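Local coordinates for alkaline phosphatase (Antarctic bacterium, PDB 2W5V), which probably hydrolyses phosphate monoesters under alkaline conditions, using zinc and magnesium ions at its active site, at residues 36-41 against 292-297; 50-55 against 305-310; 60-65 against 276-281; 170-175 against 216-221; 197-202 against 232-237. The protein carries 1 engineered substitution. All blocks are in the same frame, centred on the assembly; numbering follows the deposited sequence.

From the N terminus, strand 36-42 opens contact 1, residues 50-55 open contact 2 and the 3-10 segment 62-65 opens contact 3. All three close late, on 276-310. Of the three, contact 3 closes first, nested inside both contact 1 and contact 2, which cross each other. Contacts 4 and 5 are far shorter loops, nested inside contact 3 and crossing one another. Contact 1 joins two central parallel strands, contact 3 pins a loop to helix 267-291, and contact 2 joins helix 47-52 to the loop before strand 311-315; contacts 2 and 3 both touch the second subunit. Contact 4 joins the chain after strands 165-169 and 210-214, and contact 5 sets the loop after strand 192-195 on helix 230-242.

Contact 1: residues 36-41 against 292-297; sequences NVILLI and GNTLVI
Strands 36-41 and 294-297 run parallel, their axes 4.6 Å apart at closest and 14° from perfect alignment. N36 pairs with T294, V37 with L295, I38 with V296 and L39 with I297. I38 reaches two residues, as parallel pairing requires: I38 N donates to L295 O (2.8 Å) and I38 O accepts from I297 N (2.9 Å). N36 and L40 extend the pattern, N36 N donating to N293 O and L40 N to I297 O.

V37, L39, L295 and I297 share one face. There L39 CD1 meets I297 CG2 at 3.7 Å, because CG is anti to the backbone N (chi1 172°) and the end of the chain swings toward I297. On the face of N36, I38, T294 and V296, I38 CD1 touches T294 CG2 (3.8 Å). N36 ND2 donates to T294 OG1 (3.1 Å), which lies in the amide plane. N36 OD1 accepts from F249 N and T294 OG1 is also bonded to D291, so both oxygens have partners although buried. Branched aliphatic residues suit the remaining positions, which are buried on both faces.

Strand 249-255 flanks 36-41 on its other edge. Helix 267-291 covers the face of T294 and V296, and helix 362-371 that of V37, L295 and I297.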
# COMPACT_ATOMS: atom_id res chain seq x y z
N ASN B 36 16.85 -16.08 -13.57
CA ASN B 36 17.17 -14.66 -13.66
C ASN B 36 16.36 -13.83 -12.67
O ASN B 36 15.26 -14.22 -12.28
CB ASN B 36 16.87 -14.15 -15.07
CG ASN B 36 17.45 -15.03 -16.15
OD1 ASN B 36 18.65 -15.26 -16.20
ND2 ASN B 36 16.59 -15.52 -17.04
N VAL B 37 16.89 -12.67 -12.31
CA VAL B 37 16.19 -11.75 -11.43
C VAL B 37 16.30 -10.33 -11.98
O VAL B 37 17.39 -9.88 -12.34
CB VAL B 37 16.77 -11.77 -10.01
CG1 VAL B 37 16.04 -10.77 -9.13
CG2 VAL B 37 16.68 -13.16 -9.42
N ILE B 38 15.17 -9.63 -12.07
CA ILE B 38 15.17 -8.22 -12.40
C ILE B 38 14.55 -7.47 -11.23
O ILE B 38 13.41 -7.73 -10.85
CB ILE B 38 14.36 -7.94 -13.67
CG1 ILE B 38 14.95 -8.72 -14.86
CG2 ILE B 38 14.32 -6.44 -13.94
CD1 ILE B 38 14.03 -8.77 -16.07
N LEU B 39 15.31 -6.56 -10.63
CA LEU B 39 14.82 -5.77 -9.51
C LEU B 39 14.63 -4.32 -9.94
O LEU B 39 15.60 -3.63 -10.27
CB LEU B 39 15.81 -5.86 -8.35
CG LEU B 39 15.51 -4.93 -7.18
CD1 LEU B 39 14.13 -5.24 -6.59
CD2 LEU B 39 16.60 -5.05 -6.14
N LEU B 40 13.39 -3.85 -9.98
CA LEU B 40 13.12 -2.48 -10.41
C LEU B 40 12.76 -1.66 -9.19
O LEU B 40 11.90 -2.04 -8.40
CB LEU B 40 11.97 -2.45 -11.42
CG LEU B 40 12.14 -3.37 -12.63
CD1 LEU B 40 10.87 -3.48 -13.42
CD2 LEU B 40 13.25 -2.86 -13.50
N ILE B 41 13.44 -0.53 -9.05
CA ILE B 41 13.27 0.31 -7.88
C ILE B 41 12.78 1.68 -8.32
O ILE B 41 13.44 2.36 -9.11
CB ILE B 41 14.60 0.48 -7.13
CG1 ILE B 41 15.12 -0.87 -6.63
CG2 ILE B 41 14.45 1.47 -5.98
CD1 ILE B 41 16.49 -0.79 -5.95
N GLY B 292 9.87 -17.21 -18.93
CA GLY B 292 9.35 -18.21 -18.01
C GLY B 292 10.28 -18.60 -16.87
O GLY B 292 9.88 -19.35 -15.98
N ASN B 293 11.50 -18.09 -16.89
CA ASN B 293 12.52 -18.43 -15.89
C ASN B 293 13.03 -17.20 -15.16
O ASN B 293 14.12 -17.22 -14.59
CB ASN B 293 13.72 -19.12 -16.56
CG ASN B 293 13.37 -20.48 -17.12
OD1 ASN B 293 12.73 -21.30 -16.45
ND2 ASN B 293 13.78 -20.73 -18.36
N THR B 294 12.25 -16.13 -15.19
CA THR B 294 12.70 -14.84 -14.66
C THR B 294 11.78 -14.30 -13.58
O THR B 294 10.55 -14.22 -13.76
CB THR B 294 12.81 -13.80 -15.80
OG1 THR B 294 13.74 -14.26 -16.79
CG2 THR B 294 13.27 -12.45 -15.26
N LEU B 295 12.37 -13.91 -12.47
CA LEU B 295 11.64 -13.28 -11.37
C LEU B 295 11.77 -11.77 -11.48
O LEU B 295 12.87 -11.23 -11.56
CB LEU B 295 12.20 -13.75 -10.03
CG LEU B 295 11.78 -12.96 -8.80
CD1 LEU B 295 10.31 -13.24 -8.45
CD2 LEU B 295 12.70 -13.26 -7.62
N VAL B 296 10.64 -11.08 -11.50
CA VAL B 296 10.64 -9.63 -11.54
C VAL B 296 10.11 -9.10 -10.22
O VAL B 296 9.00 -9.44 -9.80
CB VAL B 296 9.74 -9.10 -12.66
CG1 VAL B 296 9.74 -7.58 -12.65
CG2 VAL B 296 10.20 -9.64 -14.02
N ILE B 297 10.91 -8.26 -9.57
CA ILE B 297 10.53 -7.65 -8.30
C ILE B 297 10.49 -6.14 -8.48
O ILE B 297 11.43 -5.55 -9.02
CB ILE B 297 11.55 -7.96 -7.19
CG1 ILE B 297 11.69 -9.47 -7.00
CG2 ILE B 297 11.14 -7.27 -5.89
CD1 ILE B 297 13.03 -9.87 -6.40

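Contact 2: residues 50-55 against 305-310; sequences ISSTFY and GGFTLA
The F307 ring turns an edge to the 50-55 segment: S52 CB lies near the ring plane, 3.9 Å from F307 CE2. The Y55 ring meets L309 obliquely, Y55 CD1 standing 4.2 Å from L309 CD1. The same ring also makes a cation-pi contact with K73 of the second subunit, and Y55 OH is hydrogen-bonded to S75 of that subunit.

Between the two rings lies L309, whose CD1 carries most of the contact. It sits 3.6 Å from S51 CB and 4.0 Å from S52 N, entering beside S51 and S52 of helix 47-52. A leucine suits this place because a single branch can reach S51, S52 and Y55 together. It projects from the centre of an inverse gamma turn, which brings the backbone sharply round.

The serines offer carbon here and keep their hydroxyls for other partners. With chi1 at 70° the S52 hydroxyl turns back over its own backbone to Q49 O, and CB is the atom that meets F307. S51 OG is bonded to L47 O and also to L341 N of the second subunit. No hydrogen bond joins the two segments directly.

The contact lies at the dimer interface, where S51, Y55 and the backbone of L309 all have partners on the second subunit. It joins helix 47-52 to the loop before strand 311-315, and helix 267-291 supplies L270 against F307 and I274 against S52.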
# COMPACT_ATOMS: atom_id res chain seq x y z
N ILE B 50 2.31 5.41 -6.77
CA ILE B 50 1.94 4.29 -7.63
C ILE B 50 0.52 4.47 -8.14
O ILE B 50 0.22 4.25 -9.32
CB ILE B 50 2.05 2.94 -6.88
CG1 ILE B 50 3.52 2.61 -6.56
CG2 ILE B 50 1.38 1.82 -7.67
CD1 ILE B 50 3.66 1.53 -5.48
N SER B 51 -0.37 4.89 -7.24
CA SER B 51 -1.78 5.08 -7.59
C SER B 51 -2.01 6.09 -8.71
O SER B 51 -2.97 5.98 -9.48
CB SER B 51 -2.56 5.49 -6.35
OG SER B 51 -2.56 4.44 -5.40
N SER B 52 -1.13 7.08 -8.83
CA SER B 52 -1.31 8.10 -9.86
C SER B 52 -1.33 7.51 -11.27
O SER B 52 -1.99 8.06 -12.15
CB SER B 52 -0.26 9.23 -9.74
OG SER B 52 1.04 8.78 -10.09
N THR B 53 -0.65 6.39 -11.48
CA THR B 53 -0.66 5.77 -12.81
C THR B 53 -2.04 5.25 -13.20
O THR B 53 -2.31 5.01 -14.37
CB THR B 53 0.37 4.61 -12.93
OG1 THR B 53 -0.02 3.52 -12.07
CG2 THR B 53 1.75 5.08 -12.53
N PHE B 54 -2.92 5.08 -12.21
CA PHE B 54 -4.28 4.61 -12.46
C PHE B 54 -5.21 5.75 -12.84
O PHE B 54 -6.37 5.52 -13.20
CB PHE B 54 -4.84 3.86 -11.24
CG PHE B 54 -4.21 2.51 -11.01
CD1 PHE B 54 -2.94 2.40 -10.46
CD2 PHE B 54 -4.87 1.35 -11.37
CE1 PHE B 54 -2.35 1.16 -10.27
CE2 PHE B 54 -4.28 0.11 -11.18
CZ PHE B 54 -3.03 0.02 -10.62
N TYR B 55 -4.71 6.98 -12.75
CA TYR B 55 -5.52 8.17 -13.05
C TYR B 55 -4.90 9.10 -14.07
O TYR B 55 -5.60 9.85 -14.76
CB TYR B 55 -5.80 8.95 -11.77
CG TYR B 55 -6.65 8.21 -10.77
CD1 TYR B 55 -6.06 7.40 -9.80
CD2 TYR B 55 -8.04 8.29 -10.80
CE1 TYR B 55 -6.82 6.71 -8.89
CE2 TYR B 55 -8.82 7.59 -9.89
CZ TYR B 55 -8.20 6.80 -8.93
OH TYR B 55 -8.94 6.09 -8.01
N GLY B 305 7.55 13.26 -0.05
CA GLY B 305 6.68 14.40 -0.29
C GLY B 305 5.29 14.33 0.31
O GLY B 305 4.58 15.33 0.37
N GLY B 306 4.88 13.14 0.76
CA GLY B 306 3.52 12.97 1.25
C GLY B 306 2.54 13.21 0.12
O GLY B 306 1.46 13.76 0.32
N PHE B 307 2.93 12.80 -1.09
CA PHE B 307 2.08 12.91 -2.28
C PHE B 307 0.69 12.32 -1.99
O PHE B 307 0.57 11.22 -1.46
CB PHE B 307 2.76 12.20 -3.46
CG PHE B 307 1.99 12.23 -4.76
CD1 PHE B 307 1.97 13.38 -5.56
CD2 PHE B 307 1.34 11.09 -5.21
CE1 PHE B 307 1.29 13.39 -6.77
CE2 PHE B 307 0.65 11.10 -6.42
CZ PHE B 307 0.62 12.25 -7.20
N THR B 308 -0.35 13.07 -2.34
CA THR B 308 -1.72 12.68 -2.03
C THR B 308 -2.66 12.99 -3.20
O THR B 308 -2.60 14.07 -3.78
CB THR B 308 -2.18 13.40 -0.76
OG1 THR B 308 -1.34 13.01 0.33
CG2 THR B 308 -3.63 13.07 -0.43
N LEU B 309 -3.51 12.02 -3.54
CA LEU B 309 -4.48 12.19 -4.63
C LEU B 309 -5.76 12.82 -4.08
O LEU B 309 -6.84 12.21 -4.09
CB LEU B 309 -4.77 10.84 -5.31
CG LEU B 309 -3.55 10.23 -6.01
CD1 LEU B 309 -3.87 8.86 -6.58
CD2 LEU B 309 -3.04 11.16 -7.10
N ALA B 310 -5.63 14.06 -3.62
CA ALA B 310 -6.73 14.79 -2.99
C ALA B 310 -7.76 15.22 -4.02
O ALA B 310 -7.49 15.26 -5.22
CB ALA B 310 -6.20 16.02 -2.23

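Contact 3: residues 60-65 against 276-281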
# COMPACT_ATOMS: atom_id res chain seq x y z
N THR B 60 -4.04 1.01 -19.12
CA THR B 60 -3.90 0.35 -17.82
C THR B 60 -2.44 0.27 -17.40
O THR B 60 -1.57 -0.00 -18.23
CB THR B 60 -4.49 -1.06 -17.88
OG1 THR B 60 -5.82 -1.00 -18.42
CG2 THR B 60 -4.55 -1.68 -16.50
N PRO B 61 -2.15 0.51 -16.11
CA PRO B 61 -0.77 0.40 -15.63
C PRO B 61 -0.29 -1.05 -15.62
O PRO B 61 -1.07 -1.96 -15.36
CB PRO B 61 -0.86 0.90 -14.18
CG PRO B 61 -2.12 1.66 -14.10
CD PRO B 61 -3.05 1.05 -15.08
N ASN B 62 1.00 -1.24 -15.88
CA ASN B 62 1.57 -2.58 -15.83
C ASN B 62 1.57 -3.13 -14.41
O ASN B 62 1.63 -4.35 -14.20
CB ASN B 62 2.97 -2.57 -16.46
CG ASN B 62 2.91 -2.38 -17.96
OD1 ASN B 62 2.31 -3.19 -18.67
ND2 ASN B 62 3.51 -1.30 -18.46
N TYR B 63 1.47 -2.25 -13.42
CA TYR B 63 1.25 -2.70 -12.05
C TYR B 63 0.14 -3.76 -11.96
O TYR B 63 0.22 -4.67 -11.14
CB TYR B 63 0.90 -1.52 -11.13
CG TYR B 63 2.09 -0.69 -10.70
CD1 TYR B 63 2.30 0.58 -11.24
CD2 TYR B 63 3.00 -1.16 -9.77
CE1 TYR B 63 3.40 1.35 -10.86
CE2 TYR B 63 4.10 -0.41 -9.38
CZ TYR B 63 4.29 0.85 -9.93
OH TYR B 63 5.38 1.61 -9.54
N THR B 64 -0.91 -3.63 -12.77
CA THR B 64 -2.07 -4.52 -12.64
C THR B 64 -1.77 -5.98 -13.01
O THR B 64 -2.58 -6.86 -12.75
CB THR B 64 -3.28 -4.05 -13.45
OG1 THR B 64 -2.94 -4.02 -14.84
CG2 THR B 64 -3.72 -2.66 -13.00
N GLN B 65 -0.63 -6.22 -13.63
CA GLN B 65 -0.23 -7.59 -13.96
C GLN B 65 0.18 -8.39 -12.72
O GLN B 65 0.24 -9.62 -12.78
CB GLN B 65 0.93 -7.59 -14.97
CG GLN B 65 0.58 -7.00 -16.32
CD GLN B 65 1.70 -7.17 -17.33
OE1 GLN B 65 2.16 -8.28 -17.59
NE2 GLN B 65 2.13 -6.06 -17.93
N ASP B 276 6.83 6.67 -16.70
CA ASP B 276 7.97 6.09 -17.41
C ASP B 276 8.42 4.79 -16.73
O ASP B 276 8.70 3.79 -17.39
CB ASP B 276 9.13 7.09 -17.48
CG ASP B 276 10.36 6.51 -18.14
OD1 ASP B 276 10.28 6.11 -19.32
OD2 ASP B 276 11.42 6.45 -17.47
N PHE B 277 8.50 4.83 -15.40
CA PHE B 277 8.87 3.65 -14.62
C PHE B 277 7.90 2.48 -14.88
O PHE B 277 8.33 1.34 -15.07
CB PHE B 277 8.89 3.98 -13.12
CG PHE B 277 9.29 2.83 -12.24
CD1 PHE B 277 10.63 2.44 -12.15
CD2 PHE B 277 8.34 2.13 -11.51
CE1 PHE B 277 11.01 1.36 -11.34
CE2 PHE B 277 8.70 1.06 -10.70
CZ PHE B 277 10.04 0.67 -10.61
N ASP B 278 6.61 2.77 -14.93
CA ASP B 278 5.63 1.74 -15.24
C ASP B 278 5.85 1.14 -16.63
O ASP B 278 5.62 -0.05 -16.85
CB ASP B 278 4.19 2.26 -15.12
CG ASP B 278 3.16 1.15 -15.33
OD1 ASP B 278 3.00 0.31 -14.42
OD2 ASP B 278 2.54 1.11 -16.41
N ASP B 279 6.30 1.96 -17.58
CA ASP B 279 6.70 1.44 -18.89
C ASP B 279 7.82 0.41 -18.76
O ASP B 279 7.78 -0.66 -19.38
CB ASP B 279 7.12 2.57 -19.82
CG ASP B 279 5.93 3.30 -20.44
OD1 ASP B 279 4.78 2.82 -20.30
OD2 ASP B 279 6.14 4.36 -21.08
N ALA B 280 8.83 0.73 -17.95
CA ALA B 280 9.93 -0.19 -17.69
C ALA B 280 9.44 -1.49 -17.07
O ALA B 280 9.93 -2.57 -17.39
CB ALA B 280 10.97 0.46 -16.80
N ILE B 281 8.46 -1.38 -16.17
CA ILE B 281 7.85 -2.58 -15.60
C ILE B 281 7.28 -3.46 -16.71
O ILE B 281 7.49 -4.67 -16.71
CB ILE B 281 6.73 -2.24 -14.59
CG1 ILE B 281 7.31 -1.52 -13.36
CG2 ILE B 281 5.99 -3.50 -14.18
CD1 ILE B 281 6.22 -1.09 -12.36
O HOH W 1 3.55 -0.11 -20.99
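Hydrogen bonds come first, and D278 supplies every acceptor. Its carboxylate faces two successive backbone amides: N62 N donates to D278 OD2 (2.9 Å, 173° at the hydrogen), and Y63 N donates less straightly to D278 OD1 (3.1 Å, 142°). Both oxygens use the syn lone pair, so one flat group is held at two points. The D278 CG anti to the backbone N (chi1 -175°) carries that group out from helix 267-291. The N62 side chain answers in turn, N62 ND2 donating to D278 O (2.9 Å) from above the carbonyl plane. An asparagine fits because its side-chain NH2 reaches D278 O while the backbone N-H of the same residue is bonded to the carboxylate.

Charge and water add a second layer. K57 forms salt bridges with both D278 OD2 and D279 OD1, which would be expected to stabilise the ionised carboxylates. A water accepts from N62 ND2 and donates to D279 OD1.

Apolar contacts gather round Y63. I281 CD1 lies over one face of the ring, a CH-pi contact 3.8 Å from its centroid, and I281 CG2 touches N62 CB (3.9 Å). Y63 OH meets the edge of the F277 ring, 3.6 Å from F277 CE2. The Y63 ring also meets F345, and I357 of the second subunit packs on Y63.

The arrangement is a carboxylate received at the amino end of a one-turn 3-10 segment, 62-65, whose first two amides, N62 N and Y63 N, have no carbonyl of their own turn to bond. Here the acid comes from a distant helix that packs against the central sheet.

Contact 4: residues 170-175 against 216-221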
# COMPACT_ATOMS: atom_id res chain seq x y z
N GLY B 170 26.18 10.73 -15.20
CA GLY B 170 27.32 10.83 -14.31
C GLY B 170 28.69 10.85 -14.97
O GLY B 170 29.69 10.55 -14.32
N LEU B 171 28.75 11.22 -16.24
CA LEU B 171 30.04 11.30 -16.93
C LEU B 171 31.04 12.18 -16.17
O LEU B 171 32.24 11.94 -16.19
CB LEU B 171 29.87 11.80 -18.36
CG LEU B 171 31.12 11.79 -19.25
CD1 LEU B 171 31.72 10.39 -19.32
CD2 LEU B 171 30.78 12.30 -20.64
N ASN B 172 30.52 13.21 -15.51
CA ASN B 172 31.35 14.13 -14.74
C ASN B 172 32.22 13.42 -13.70
O ASN B 172 33.37 13.80 -13.49
CB ASN B 172 30.49 15.19 -14.04
CG ASN B 172 30.11 16.34 -14.96
OD1 ASN B 172 30.63 16.46 -16.07
ND2 ASN B 172 29.21 17.20 -14.49
N TYR B 173 31.67 12.40 -13.05
CA TYR B 173 32.39 11.72 -11.96
C TYR B 173 33.51 10.82 -12.46
O TYR B 173 34.34 10.34 -11.68
CB TYR B 173 31.39 10.98 -11.07
CG TYR B 173 30.35 11.93 -10.54
CD1 TYR B 173 29.11 12.06 -11.16
CD2 TYR B 173 30.62 12.75 -9.44
CE1 TYR B 173 28.17 12.97 -10.69
CE2 TYR B 173 29.68 13.64 -8.97
CZ TYR B 173 28.46 13.75 -9.60
OH TYR B 173 27.54 14.65 -9.13
N PHE B 174 33.55 10.62 -13.77
CA PHE B 174 34.60 9.82 -14.41
C PHE B 174 35.64 10.65 -15.18
O PHE B 174 36.80 10.25 -15.29
CB PHE B 174 33.97 8.79 -15.35
CG PHE B 174 33.16 7.74 -14.65
CD1 PHE B 174 33.73 6.51 -14.33
CD2 PHE B 174 31.84 7.97 -14.30
CE1 PHE B 174 32.99 5.54 -13.67
CE2 PHE B 174 31.10 7.01 -13.64
CZ PHE B 174 31.67 5.79 -13.33
N THR B 175 35.23 11.80 -15.71
CA THR B 175 36.09 12.55 -16.62
C THR B 175 36.32 14.01 -16.25
O THR B 175 37.11 14.70 -16.90
CB THR B 175 35.55 12.52 -18.05
OG1 THR B 175 34.37 13.33 -18.13
CG2 THR B 175 35.23 11.10 -18.48
N ALA B 216 25.05 11.30 -19.92
CA ALA B 216 24.81 12.65 -19.43
C ALA B 216 25.94 13.01 -18.48
O ALA B 216 26.56 12.13 -17.90
CB ALA B 216 23.47 12.74 -18.72
N ASP B 217 26.21 14.31 -18.33
CA ASP B 217 27.27 14.76 -17.44
C ASP B 217 26.89 14.48 -16.00
O ASP B 217 27.71 14.00 -15.22
CB ASP B 217 27.56 16.25 -17.64
CG ASP B 217 28.15 16.56 -19.00
OD1 ASP B 217 28.53 15.61 -19.72
OD2 ASP B 217 28.23 17.76 -19.35
N GLU B 218 25.64 14.79 -15.66
CA GLU B 218 25.10 14.49 -14.33
C GLU B 218 23.89 13.56 -14.47
O GLU B 218 24.02 12.45 -14.96
CB GLU B 218 24.75 15.79 -13.60
CG GLU B 218 25.96 16.68 -13.34
CD GLU B 218 26.83 16.18 -12.21
OE1 GLU B 218 28.07 16.37 -12.26
OE2 GLU B 218 26.28 15.58 -11.26
N ALA B 219 22.71 14.01 -14.07
CA ALA B 219 21.52 13.18 -14.24
C ALA B 219 21.10 13.17 -15.70
O ALA B 219 21.39 14.11 -16.44
CB ALA B 219 20.38 13.69 -13.36
N MET B 220 20.40 12.11 -16.11
CA MET B 220 19.75 12.09 -17.41
C MET B 220 18.68 13.17 -17.43
O MET B 220 18.24 13.64 -16.38
CB MET B 220 19.09 10.74 -17.67
CG MET B 220 20.05 9.56 -17.63
SD MET B 220 21.15 9.57 -19.05
CE MET B 220 19.97 9.37 -20.38
N PRO B 221 18.25 13.58 -18.63
CA PRO B 221 17.17 14.57 -18.76
C PRO B 221 15.90 14.08 -18.07
O PRO B 221 15.72 12.87 -17.92
CB PRO B 221 16.95 14.66 -20.27
CG PRO B 221 18.27 14.24 -20.86
CD PRO B 221 18.81 13.20 -19.94
O HOH W 2 30.84 15.21 -18.26
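E218 holds two side chains of 170-175 with one carboxylate. N172 ND2 donates to E218 OE1 (2.6 Å) on the anti lone pair, with the oxygen in the amide plane. Y173 OH donates to E218 OE2 (2.6 Å) on the syn lone pair, its ring turned 74° from the carboxylate. Glutamate suits the place because its chain bends at chi2 (-76°), turning the carboxylate back toward N172 and Y173 although CB points away.

Backbone bonds lie just behind. L171 N donates to A216 O (2.9 Å), and N172 N to D217 O (2.9 Å) on a lone pair in the carbonyl plane. G170 N makes only weak bonds to A216 O and E218 O. A water links N172 OD1 to D217 OD1, weakly on the aspartate side.

Further out, G170 has backbone angles (phi 99°) at which a CB would strike the carbonyl before it, so glycine is required there. Y173 is packed by S132, T134, E151 and A155, and L171 rests on L214.

The backbone amides of L171 and N172, where the chain turns into the short helix 172-175, are taken up by carbonyls of another loop. Both loops follow the neighbouring strands 165-169 and 210-214 at their C-terminal ends, the edge where parallel alpha/beta sheets commonly carry the active site. Y173 lies about 8 Å, side chain to side chain, from the engineered D135, a position predicted to bind magnesium.

Contact 5: residues 197-202 against 232-237; sequences TALTDF and SAATDL. Unlike the reference sequence in segment 197-202: A198 (reference Gly).
Helix 230-242 presents A233 and L237 to the 197-202 loop from one turn, held by D236 N to S232 O (2.8 Å), its shortest polar bond, and L237 N to A233 O. No hydrogen bond crosses between the segments, so the contact rests on apolar groups.

L237 carries most of it. With CG anti to the backbone N (chi1 -171°), its two methyls spread along the loop: L237 CD1 approaches F202 N at 3.5 Å, and L237 CD2 reaches T200 O at 3.6 Å. A leucine serves well because one branch meets the start of helix 202-205 and the other the chain before it. L237 CD2 also meets L199 CD2 (4.0 Å), the two side chains running antiparallel alongside each other.

The other L199 branch, L199 CD1, settles 3.7 Å from A234 CB and 3.9 Å from A233 CB, and comes within 3.6 Å of A234 N. The small alanines let that methyl lie close to the helix backbone. Of the F202 side chain it is CB that comes near, 4.2 Å from L237 CD1.

D201, bonded to S204, is the N-cap of helix 202-205. F213 of strand 210-214 touches L199, T200 and L237. Helix 230-242 of the alpha/beta fold, between strands 210-214 and 249-255 in the chain, is thus packed against the loop after the outermost strand 192-195, and through S232 and D236 it also meets helix 267-291.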
# COMPACT_ATOMS: atom_id res chain seq x y z
N THR B 197 27.72 8.51 -26.16
CA THR B 197 26.96 9.21 -27.18
C THR B 197 25.46 8.92 -27.09
O THR B 197 24.65 9.83 -26.91
CB THR B 197 27.45 8.85 -28.58
OG1 THR B 197 28.84 9.18 -28.70
CG2 THR B 197 26.66 9.62 -29.63
N ALA B 198 25.09 7.65 -27.23
CA ALA B 198 23.69 7.25 -27.17
C ALA B 198 23.56 5.76 -26.89
O ALA B 198 24.52 5.01 -27.07
CB ALA B 198 22.98 7.62 -28.47
N LEU B 199 22.38 5.33 -26.45
CA LEU B 199 22.11 3.90 -26.36
C LEU B 199 22.08 3.36 -27.77
O LEU B 199 21.57 4.01 -28.68
CB LEU B 199 20.75 3.62 -25.71
CG LEU B 199 20.61 3.53 -24.20
CD1 LEU B 199 19.15 3.15 -23.89
CD2 LEU B 199 21.58 2.54 -23.59
N THR B 200 22.62 2.17 -27.96
CA THR B 200 22.63 1.52 -29.26
C THR B 200 21.73 0.30 -29.20
O THR B 200 21.04 0.08 -28.20
CB THR B 200 24.05 1.08 -29.62
OG1 THR B 200 24.53 0.19 -28.61
CG2 THR B 200 24.97 2.29 -29.70
N ASP B 201 21.72 -0.50 -30.26
CA ASP B 201 20.98 -1.75 -30.26
C ASP B 201 21.88 -2.90 -29.82
O ASP B 201 23.10 -2.72 -29.66
CB ASP B 201 20.38 -2.05 -31.63
CG ASP B 201 21.41 -2.53 -32.63
OD1 ASP B 201 22.60 -2.17 -32.49
OD2 ASP B 201 21.03 -3.28 -33.57
N PHE B 202 21.30 -4.08 -29.64
CA PHE B 202 22.07 -5.22 -29.15
C PHE B 202 23.24 -5.60 -30.06
O PHE B 202 24.36 -5.78 -29.59
CB PHE B 202 21.17 -6.44 -28.92
CG PHE B 202 21.92 -7.66 -28.47
CD1 PHE B 202 22.67 -7.64 -27.30
CD2 PHE B 202 21.88 -8.83 -29.21
CE1 PHE B 202 23.36 -8.76 -26.88
CE2 PHE B 202 22.57 -9.95 -28.80
CZ PHE B 202 23.32 -9.92 -27.64
N SER B 232 13.24 2.00 -20.27
CA SER B 232 12.83 0.74 -20.89
C SER B 232 13.88 0.21 -21.85
O SER B 232 14.26 -0.96 -21.78
CB SER B 232 11.49 0.89 -21.61
OG SER B 232 10.45 1.11 -20.67
N ALA B 233 14.34 1.06 -22.76
CA ALA B 233 15.29 0.64 -23.79
C ALA B 233 16.58 0.11 -23.18
O ALA B 233 17.14 -0.88 -23.66
CB ALA B 233 15.59 1.79 -24.76
N ALA B 234 17.06 0.77 -22.13
CA ALA B 234 18.31 0.38 -21.49
C ALA B 234 18.14 -0.92 -20.70
O ALA B 234 19.04 -1.75 -20.65
CB ALA B 234 18.83 1.48 -20.59
N THR B 235 16.97 -1.09 -20.09
CA THR B 235 16.66 -2.34 -19.41
C THR B 235 16.57 -3.50 -20.41
O THR B 235 17.10 -4.59 -20.18
CB THR B 235 15.33 -2.23 -18.63
OG1 THR B 235 15.44 -1.18 -17.66
CG2 THR B 235 15.01 -3.53 -17.92
N ASP B 236 15.92 -3.25 -21.54
CA ASP B 236 15.78 -4.29 -22.56
C ASP B 236 17.14 -4.65 -23.15
O ASP B 236 17.43 -5.81 -23.46
CB ASP B 236 14.85 -3.82 -23.68
CG ASP B 236 14.49 -4.94 -24.64
OD1 ASP B 236 13.77 -5.87 -24.21
OD2 ASP B 236 14.94 -4.88 -25.81
N LEU B 237 17.98 -3.63 -23.31
CA LEU B 237 19.33 -3.85 -23.82
C LEU B 237 20.14 -4.67 -22.81
O LEU B 237 20.85 -5.61 -23.19
CB LEU B 237 20.01 -2.51 -24.10
CG LEU B 237 21.34 -2.57 -24.83
CD1 LEU B 237 21.16 -3.18 -26.22
CD2 LEU B 237 21.93 -1.17 -24.94